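Long-range contacts in xyloglucan-specific endo-beta-1,4-glucanase BoGH9A (Bacteroides ovatus, PDB 6DHT), which cleaves the beta-1,4-glucan backbone of xyloglucans as a family 9 endo-glucanase, releasing xyloglucan oligosaccharides: residues S65-K70 with Y428-K433; H146-S151 with Y259-S264. All blocks are in the same frame, centred on the assembly; numbering follows the deposited sequence.

Interaction 1: S65-K70 with Y428-K433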
ATOM      1  N   SER A  65       2.947  10.780  25.778  1.00 27.02           N
ATOM      2  CA  SER A  65       1.664  10.825  25.091  1.00 26.37           C
ATOM      3  C   SER A  65       0.564  11.008  26.124  1.00 26.24           C
ATOM      4  O   SER A  65       0.797  10.838  27.320  1.00 30.53           O
ATOM      5  CB  SER A  65       1.409   9.519  24.333  1.00 27.18           C
ATOM      6  OG  SER A  65       1.333   8.430  25.237  1.00 27.95           O
ATOM      7  N   ALA A  66      -0.643  11.296  25.658  1.00 27.80           N
ATOM      8  CA  ALA A  66      -1.767  11.556  26.550  1.00 29.50           C
ATOM      9  C   ALA A  66      -2.141  10.339  27.379  1.00 38.79           C
ATOM     10  O   ALA A  66      -2.684  10.485  28.476  1.00 36.40           O
ATOM     11  CB  ALA A  66      -2.968  12.020  25.751  1.00 31.34           C
ATOM     12  N   TRP A  67      -1.842   9.143  26.873  1.00 27.39           N
ATOM     13  CA  TRP A  67      -2.391   7.906  27.438  1.00 29.64           C
ATOM     14  C   TRP A  67      -1.390   7.006  28.163  1.00 24.89           C
ATOM     15  O   TRP A  67      -1.783   6.019  28.784  1.00 35.03           O
ATOM     16  CB  TRP A  67      -3.053   7.091  26.326  1.00 26.36           C
ATOM     17  CG  TRP A  67      -2.111   6.742  25.204  1.00 25.57           C
ATOM     18  CD1 TRP A  67      -1.208   5.713  25.178  1.00 26.45           C
ATOM     19  CD2 TRP A  67      -1.989   7.417  23.948  1.00 23.97           C
ATOM     20  NE1 TRP A  67      -0.539   5.704  23.974  1.00 24.11           N
ATOM     21  CE2 TRP A  67      -0.993   6.747  23.209  1.00 24.50           C
ATOM     22  CE3 TRP A  67      -2.622   8.525  23.381  1.00 26.55           C
ATOM     23  CZ2 TRP A  67      -0.627   7.145  21.921  1.00 24.13           C
ATOM     24  CZ3 TRP A  67      -2.253   8.922  22.113  1.00 26.56           C
ATOM     25  CH2 TRP A  67      -1.259   8.238  21.399  1.00 24.54           C
ATOM     26  N   SER A  68      -0.107   7.328  28.077  1.00 29.23           N
ATOM     27  CA  SER A  68       0.921   6.486  28.670  1.00 28.84           C
ATOM     28  C   SER A  68       1.788   7.316  29.591  1.00 30.15           C
ATOM     29  O   SER A  68       2.198   8.420  29.238  1.00 30.01           O
ATOM     30  CB  SER A  68       1.800   5.836  27.599  1.00 31.96           C
ATOM     31  OG  SER A  68       2.908   5.173  28.199  1.00 28.42           O
ATOM     32  N   ASP A  69       2.070   6.776  30.774  1.00 31.62           N
ATOM     33  CA  ASP A  69       2.905   7.479  31.727  1.00 28.73           C
ATOM     34  C   ASP A  69       4.391   7.257  31.462  1.00 34.99           C
ATOM     35  O   ASP A  69       5.238   7.785  32.188  1.00 32.94           O
ATOM     36  CB  ASP A  69       2.559   7.057  33.153  1.00 40.40           C
ATOM     37  CG  ASP A  69       3.021   8.073  34.184  1.00 54.61           C
ATOM     38  OD1 ASP A  69       2.745   9.282  33.989  1.00 51.43           O
ATOM     39  OD2 ASP A  69       3.681   7.665  35.169  1.00 49.12           O
ATOM     40  N   LYS A  70       4.717   6.498  30.414  1.00 25.72           N
ATOM     41  CA  LYS A  70       6.117   6.252  30.084  1.00 30.66           C
ATOM     42  C   LYS A  70       6.780   7.551  29.654  1.00 26.57           C
ATOM     43  O   LYS A  70       6.180   8.352  28.929  1.00 27.74           O
ATOM     44  CB  LYS A  70       6.252   5.240  28.936  1.00 23.25           C
ATOM     45  CG  LYS A  70       5.926   3.793  29.241  1.00 23.17           C
ATOM     46  CD  LYS A  70       5.783   3.035  27.922  1.00 25.87           C
ATOM     47  CE  LYS A  70       5.694   1.546  28.101  1.00 26.39           C
ATOM     48  NZ  LYS A  70       5.585   0.854  26.778  1.00 28.05           N
ATOM     49  N   TYR A 428       2.890  10.831  12.714  1.00 14.97           N
ATOM     50  CA  TYR A 428       2.005   9.737  13.061  1.00 16.73           C
ATOM     51  C   TYR A 428       2.349   9.142  14.433  1.00 15.86           C
ATOM     52  O   TYR A 428       3.514   8.930  14.744  1.00 16.42           O
ATOM     53  CB  TYR A 428       2.111   8.634  11.998  1.00 16.05           C
ATOM     54  CG  TYR A 428       1.292   7.422  12.376  1.00 15.71           C
ATOM     55  CD1 TYR A 428      -0.071   7.355  12.106  1.00 16.08           C
ATOM     56  CD2 TYR A 428       1.850   6.355  13.069  1.00 14.04           C
ATOM     57  CE1 TYR A 428      -0.830   6.267  12.470  1.00 17.30           C
ATOM     58  CE2 TYR A 428       1.093   5.265  13.440  1.00 15.56           C
ATOM     59  CZ  TYR A 428      -0.253   5.226  13.160  1.00 16.45           C
ATOM     60  OH  TYR A 428      -1.028   4.135  13.513  1.00 16.43           O
ATOM     61  N   GLY A 429       1.322   8.885  15.240  1.00 17.46           N
ATOM     62  CA  GLY A 429       1.456   8.009  16.395  1.00 17.63           C
ATOM     63  C   GLY A 429       1.232   8.651  17.741  1.00 21.78           C
ATOM     64  O   GLY A 429       1.457   7.990  18.739  1.00 19.09           O
ATOM     65  N   ASN A 430       0.792   9.906  17.773  1.00 18.52           N
ATOM     66  CA  ASN A 430       0.581  10.596  19.048  1.00 20.90           C
ATOM     67  C   ASN A 430      -0.857  11.043  19.287  1.00 22.78           C
ATOM     68  O   ASN A 430      -1.121  11.870  20.175  1.00 28.05           O
ATOM     69  CB  ASN A 430       1.519  11.785  19.192  1.00 20.36           C
ATOM     70  CG  ASN A 430       1.799  12.132  20.650  1.00 21.91           C
ATOM     71  OD1 ASN A 430       1.927  11.252  21.504  1.00 22.19           O
ATOM     72  ND2 ASN A 430       1.877  13.416  20.934  1.00 25.81           N
ATOM     73  N   ASP A 431      -1.779  10.478  18.519  1.00 23.23           N
ATOM     74  CA  ASP A 431      -3.206  10.692  18.719  1.00 22.90           C
ATOM     75  C   ASP A 431      -3.862   9.324  18.800  1.00 24.34           C
ATOM     76  O   ASP A 431      -3.584   8.458  17.975  1.00 23.75           O
ATOM     77  CB  ASP A 431      -3.784  11.485  17.545  1.00 25.74           C
ATOM     78  CG  ASP A 431      -5.219  11.949  17.782  1.00 31.87           C
ATOM     79  OD1 ASP A 431      -6.096  11.128  18.111  1.00 30.14           O
ATOM     80  OD2 ASP A 431      -5.469  13.162  17.637  1.00 42.68           O
ATOM     81  N   ALA A 432      -4.735   9.122  19.780  1.00 25.68           N
ATOM     82  CA  ALA A 432      -5.392   7.827  19.964  1.00 24.45           C
ATOM     83  C   ALA A 432      -6.162   7.397  18.720  1.00 22.56           C
ATOM     84  O   ALA A 432      -6.331   6.212  18.466  1.00 26.07           O
ATOM     85  CB  ALA A 432      -6.330   7.873  21.163  1.00 26.22           C
ATOM     86  N   LYS A 433      -6.621   8.365  17.942  1.00 25.90           N
ATOM     87  CA  LYS A 433      -7.403   8.059  16.759  1.00 27.47           C
ATOM     88  C   LYS A 433      -6.525   7.570  15.613  1.00 25.68           C
ATOM     89  O   LYS A 433      -7.034   7.215  14.550  1.00 26.28           O
ATOM     90  CB  LYS A 433      -8.189   9.292  16.318  1.00 33.87           C
ATOM     91  CG  LYS A 433      -9.275   9.666  17.311  1.00 36.69           C
ATOM     92  CD  LYS A 433     -10.070  10.868  16.856  1.00 40.84           C
ATOM     93  CE  LYS A 433     -11.341  10.993  17.683  1.00 48.93           C
ATOM     94  NZ  LYS A 433     -12.211  12.103  17.220  1.00 58.50           N
TER
HETATM   95  O   HOH W   1      -0.842  12.267  22.946  1.00 28.29           O
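The indole of W67 laps against the backbone of G429 to A432 with the outer end of its six-membered ring. W67 CH2 lies 3.5 Å from N430 C, the carbonyl carbon. W67 CZ3 lies 3.4 Å from the backbone N of A432. G429 O, N430 C and D431 N all fall at the ring edge, near its plane, so the indole meets this part of the chain edge-on. With chi1 at 58°, CG of W67 sits between its own backbone N and carbonyl carbon; this places one face of the indole over S65 OG, 3.4 Å from the ring plane and offset toward the rim. The indole NE1 donates to D534. Next to the indole, the end of N430 comes nearer to the other loop than its base does: N430 OD1 stands 3.4 Å from S65 CB, a van der Waals contact. No direct hydrogen bond joins the two segments, but water 1 does, accepting from A66 N at 2.9 Å and donating to N430 O at 2.8 Å. D434 steadies the receiving loop by accepting from the amides of G429 and D431. The contact lies in the interface between the N-terminal Ig-like domain and the family 9 catalytic domain, joining the loop between strands 62-63 and 72-76 to the connection between helices 395-416 and 439-458.

Interaction 2: H146-S151 with Y259-S264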
ATOM      1  N   HIS A 146     -22.897 -15.869 -10.211  1.00 23.24           N
ATOM      2  CA  HIS A 146     -23.828 -15.827  -9.099  1.00 28.72           C
ATOM      3  C   HIS A 146     -25.151 -15.216  -9.566  1.00 27.17           C
ATOM      4  O   HIS A 146     -25.165 -14.446 -10.519  1.00 27.78           O
ATOM      5  CB  HIS A 146     -23.218 -14.977  -7.997  1.00 29.56           C
ATOM      6  CG  HIS A 146     -23.911 -15.073  -6.678  1.00 23.28           C
ATOM      7  ND1 HIS A 146     -24.776 -14.102  -6.223  1.00 27.16           N
ATOM      8  CD2 HIS A 146     -23.840 -16.000  -5.696  1.00 22.12           C
ATOM      9  CE1 HIS A 146     -25.207 -14.426  -5.020  1.00 25.29           C
ATOM     10  NE2 HIS A 146     -24.647 -15.572  -4.672  1.00 25.91           N
ATOM     11  N   PRO A 147     -26.274 -15.582  -8.921  1.00 31.21           N
ATOM     12  CA  PRO A 147     -27.531 -14.951  -9.332  1.00 32.63           C
ATOM     13  C   PRO A 147     -27.494 -13.418  -9.284  1.00 36.20           C
ATOM     14  O   PRO A 147     -28.134 -12.781 -10.117  1.00 32.62           O
ATOM     15  CB  PRO A 147     -28.533 -15.508  -8.319  1.00 35.51           C
ATOM     16  CG  PRO A 147     -28.010 -16.863  -8.008  1.00 31.63           C
ATOM     17  CD  PRO A 147     -26.505 -16.714  -8.004  1.00 35.27           C
ATOM     18  N   SER A 148     -26.740 -12.842  -8.350  1.00 30.46           N
ATOM     19  CA  SER A 148     -26.646 -11.385  -8.248  1.00 33.28           C
ATOM     20  C   SER A 148     -25.936 -10.758  -9.455  1.00 26.32           C
ATOM     21  O   SER A 148     -26.059  -9.554  -9.698  1.00 31.81           O
ATOM     22  CB  SER A 148     -25.897 -10.992  -6.986  1.00 36.06           C
ATOM     23  OG  SER A 148     -24.581 -11.516  -7.019  1.00 28.73           O
ATOM     24  N   ALA A 149     -25.211 -11.572 -10.215  1.00 28.44           N
ATOM     25  CA  ALA A 149     -24.423 -11.087 -11.340  1.00 27.81           C
ATOM     26  C   ALA A 149     -25.026 -11.417 -12.702  1.00 24.47           C
ATOM     27  O   ALA A 149     -24.453 -11.054 -13.728  1.00 28.53           O
ATOM     28  CB  ALA A 149     -22.992 -11.645 -11.252  1.00 28.88           C
ATOM     29  N   ALA A 150     -26.178 -12.088 -12.715  1.00 30.59           N
ATOM     30  CA  ALA A 150     -26.761 -12.569 -13.967  1.00 32.33           C
ATOM     31  C   ALA A 150     -27.074 -11.462 -14.963  1.00 32.52           C
ATOM     32  O   ALA A 150     -27.482 -10.365 -14.583  1.00 37.46           O
ATOM     33  CB  ALA A 150     -28.025 -13.359 -13.680  1.00 35.42           C
ATOM     34  N   SER A 151     -26.881 -11.771 -16.239  1.00 33.39           N
ATOM     35  CA  SER A 151     -27.257 -10.874 -17.330  1.00 38.10           C
ATOM     36  C   SER A 151     -27.959 -11.698 -18.426  1.00 42.75           C
ATOM     37  O   SER A 151     -27.939 -12.930 -18.371  1.00 41.21           O
ATOM     38  CB  SER A 151     -26.012 -10.163 -17.865  1.00 37.06           C
ATOM     39  OG  SER A 151     -25.132 -11.067 -18.508  1.00 37.42           O
ATOM     40  N   TYR A 259     -17.349 -17.821  -7.341  1.00 21.23           N
ATOM     41  CA  TYR A 259     -18.384 -17.032  -8.010  1.00 19.31           C
ATOM     42  C   TYR A 259     -17.897 -15.634  -8.346  1.00 24.29           C
ATOM     43  O   TYR A 259     -17.046 -15.107  -7.640  1.00 20.86           O
ATOM     44  CB  TYR A 259     -19.605 -16.844  -7.109  1.00 23.59           C
ATOM     45  CG  TYR A 259     -20.347 -18.109  -6.738  1.00 25.44           C
ATOM     46  CD1 TYR A 259     -19.958 -18.860  -5.651  1.00 26.44           C
ATOM     47  CD2 TYR A 259     -21.453 -18.518  -7.463  1.00 26.77           C
ATOM     48  CE1 TYR A 259     -20.633 -20.012  -5.297  1.00 28.19           C
ATOM     49  CE2 TYR A 259     -22.146 -19.673  -7.114  1.00 29.82           C
ATOM     50  CZ  TYR A 259     -21.723 -20.413  -6.033  1.00 34.59           C
ATOM     51  OH  TYR A 259     -22.391 -21.563  -5.667  1.00 32.53           O
ATOM     52  N   VAL A 260     -18.439 -15.044  -9.403  1.00 22.96           N
ATOM     53  CA  VAL A 260     -18.408 -13.587  -9.567  1.00 24.14           C
ATOM     54  C   VAL A 260     -19.778 -13.059  -9.170  1.00 30.04           C
ATOM     55  O   VAL A 260     -20.814 -13.675  -9.466  1.00 26.26           O
ATOM     56  CB  VAL A 260     -17.990 -13.100 -10.987  1.00 23.77           C
ATOM     57  CG1 VAL A 260     -16.562 -13.548 -11.322  1.00 23.61           C
ATOM     58  CG2 VAL A 260     -18.963 -13.573 -12.045  1.00 29.81           C
ATOM     59  N   VAL A 261     -19.784 -11.956  -8.443  1.00 21.87           N
ATOM     60  CA  VAL A 261     -21.007 -11.387  -7.914  1.00 24.10           C
ATOM     61  C   VAL A 261     -21.350 -10.026  -8.531  1.00 22.93           C
ATOM     62  O   VAL A 261     -20.649  -9.528  -9.433  1.00 23.45           O
ATOM     63  CB  VAL A 261     -20.926 -11.300  -6.399  1.00 20.97           C
ATOM     64  CG1 VAL A 261     -20.691 -12.687  -5.812  1.00 23.42           C
ATOM     65  CG2 VAL A 261     -19.795 -10.360  -5.979  1.00 25.06           C
ATOM     66  N   GLN A 262     -22.449  -9.466  -8.021  1.00 25.47           N
ATOM     67  CA  GLN A 262     -23.065  -8.219  -8.469  1.00 22.74           C
ATOM     68  C   GLN A 262     -22.092  -7.158  -8.981  1.00 23.20           C
ATOM     69  O   GLN A 262     -21.125  -6.814  -8.304  1.00 24.02           O
ATOM     70  CB  GLN A 262     -23.853  -7.618  -7.305  1.00 24.86           C
ATOM     71  CG  GLN A 262     -24.682  -6.384  -7.644  1.00 29.63           C
ATOM     72  CD  GLN A 262     -24.811  -5.410  -6.472  1.00 34.09           C
ATOM     73  OE1 GLN A 262     -25.382  -5.737  -5.430  1.00 31.32           O
ATOM     74  NE2 GLN A 262     -24.256  -4.202  -6.636  1.00 34.46           N
ATOM     75  N   LYS A 263     -22.381  -6.626 -10.159  1.00 23.64           N
ATOM     76  CA  LYS A 263     -21.677  -5.453 -10.674  1.00 24.71           C
ATOM     77  C   LYS A 263     -21.885  -4.259  -9.748  1.00 27.15           C
ATOM     78  O   LYS A 263     -22.974  -4.062  -9.221  1.00 24.50           O
ATOM     79  CB  LYS A 263     -22.204  -5.121 -12.072  1.00 22.70           C
ATOM     80  CG  LYS A 263     -21.907  -6.164 -13.122  1.00 22.02           C
ATOM     81  CD  LYS A 263     -22.752  -5.903 -14.370  1.00 23.14           C
ATOM     82  CE  LYS A 263     -22.452  -6.891 -15.472  1.00 26.99           C
ATOM     83  NZ  LYS A 263     -23.622  -7.045 -16.401  1.00 30.38           N
ATOM     84  N   SER A 264     -20.843  -3.449  -9.536  1.00 21.98           N
ATOM     85  CA  SER A 264     -20.977  -2.262  -8.687  1.00 21.12           C
ATOM     86  C   SER A 264     -20.390  -1.043  -9.391  1.00 21.65           C
ATOM     87  O   SER A 264     -19.535  -1.173 -10.259  1.00 22.19           O
ATOM     88  CB  SER A 264     -20.289  -2.461  -7.347  1.00 24.40           C
ATOM     89  OG  SER A 264     -18.882  -2.529  -7.523  1.00 23.03           O
TER
HETATM   90  O   HOH W   2     -24.792  -7.560 -11.479  1.00 27.00           O
HETATM   91  O   HOH W   3     -25.256  -8.361 -14.257  1.00 34.23           O
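H146 can be followed outward from CB, which lies 3.1 Å from the carbonyl O of V260. That same oxygen accepts the backbone N-H of H146 at 3.1 Å, with a C=O...N angle of 165°. One atom further, H146 CG has V261 CG1 at 4.1 Å, over a face of the imidazole. On one flank H146 CD2 approaches Y259 CD2 to 3.9 Å; the imidazole presents its edge to the tyrosine face in an offset edge-to-face pair, the planes being 87° apart. On the other flank H146 ND1 accepts from S148 N, which is tilted out of the imidazole plane, and shares a 2.7 Å hydrogen bond with S148 OG. NE2, at the tip, is bonded to P326 O, so both ring nitrogens are engaged and the ring's rotation is fixed. S148 OG relays the grip across the contact by accepting from Q262 N, although the 136° angle at the hydrogen shows a bent bond. Further along, water 2 links S148 O to K263 N, and water 3 links A149 O to K263 NZ, whose charge is paired with D230 and D233. Strand 143-145 runs parallel to strand 259-260 in a mixed sheet, and the H146 N to V260 O bond carries that pairing one residue further; the 3-10 turn 147-149 then packs against V261 and Q262, while L320 of helix 317-321 touches H146, S148 and Q262.

In the fold
Interactions 1 and 2 lie well apart, their centres 45 Å from each other and their nearest atoms about 27 Å apart, with interaction 2 nested in the sequence loop that interaction 1 closes. Both are only partly buried, and they share no helix or strand. Interaction 1 crosses between domains and buries 193 Å², chiefly through an aromatic edge against peptide backbone, with water as its polar link. Interaction 2 stays within the catalytic domain and buries 370 Å²; one backbone hydrogen bond continues a parallel strand pairing, while a serine-backbone bond, an aromatic pair and two waters fasten the rest. The side chain of V261 is about 12 Å from that of D171, the predicted nucleophile, whereas 65-70/428-433 lies away from the annotated sites.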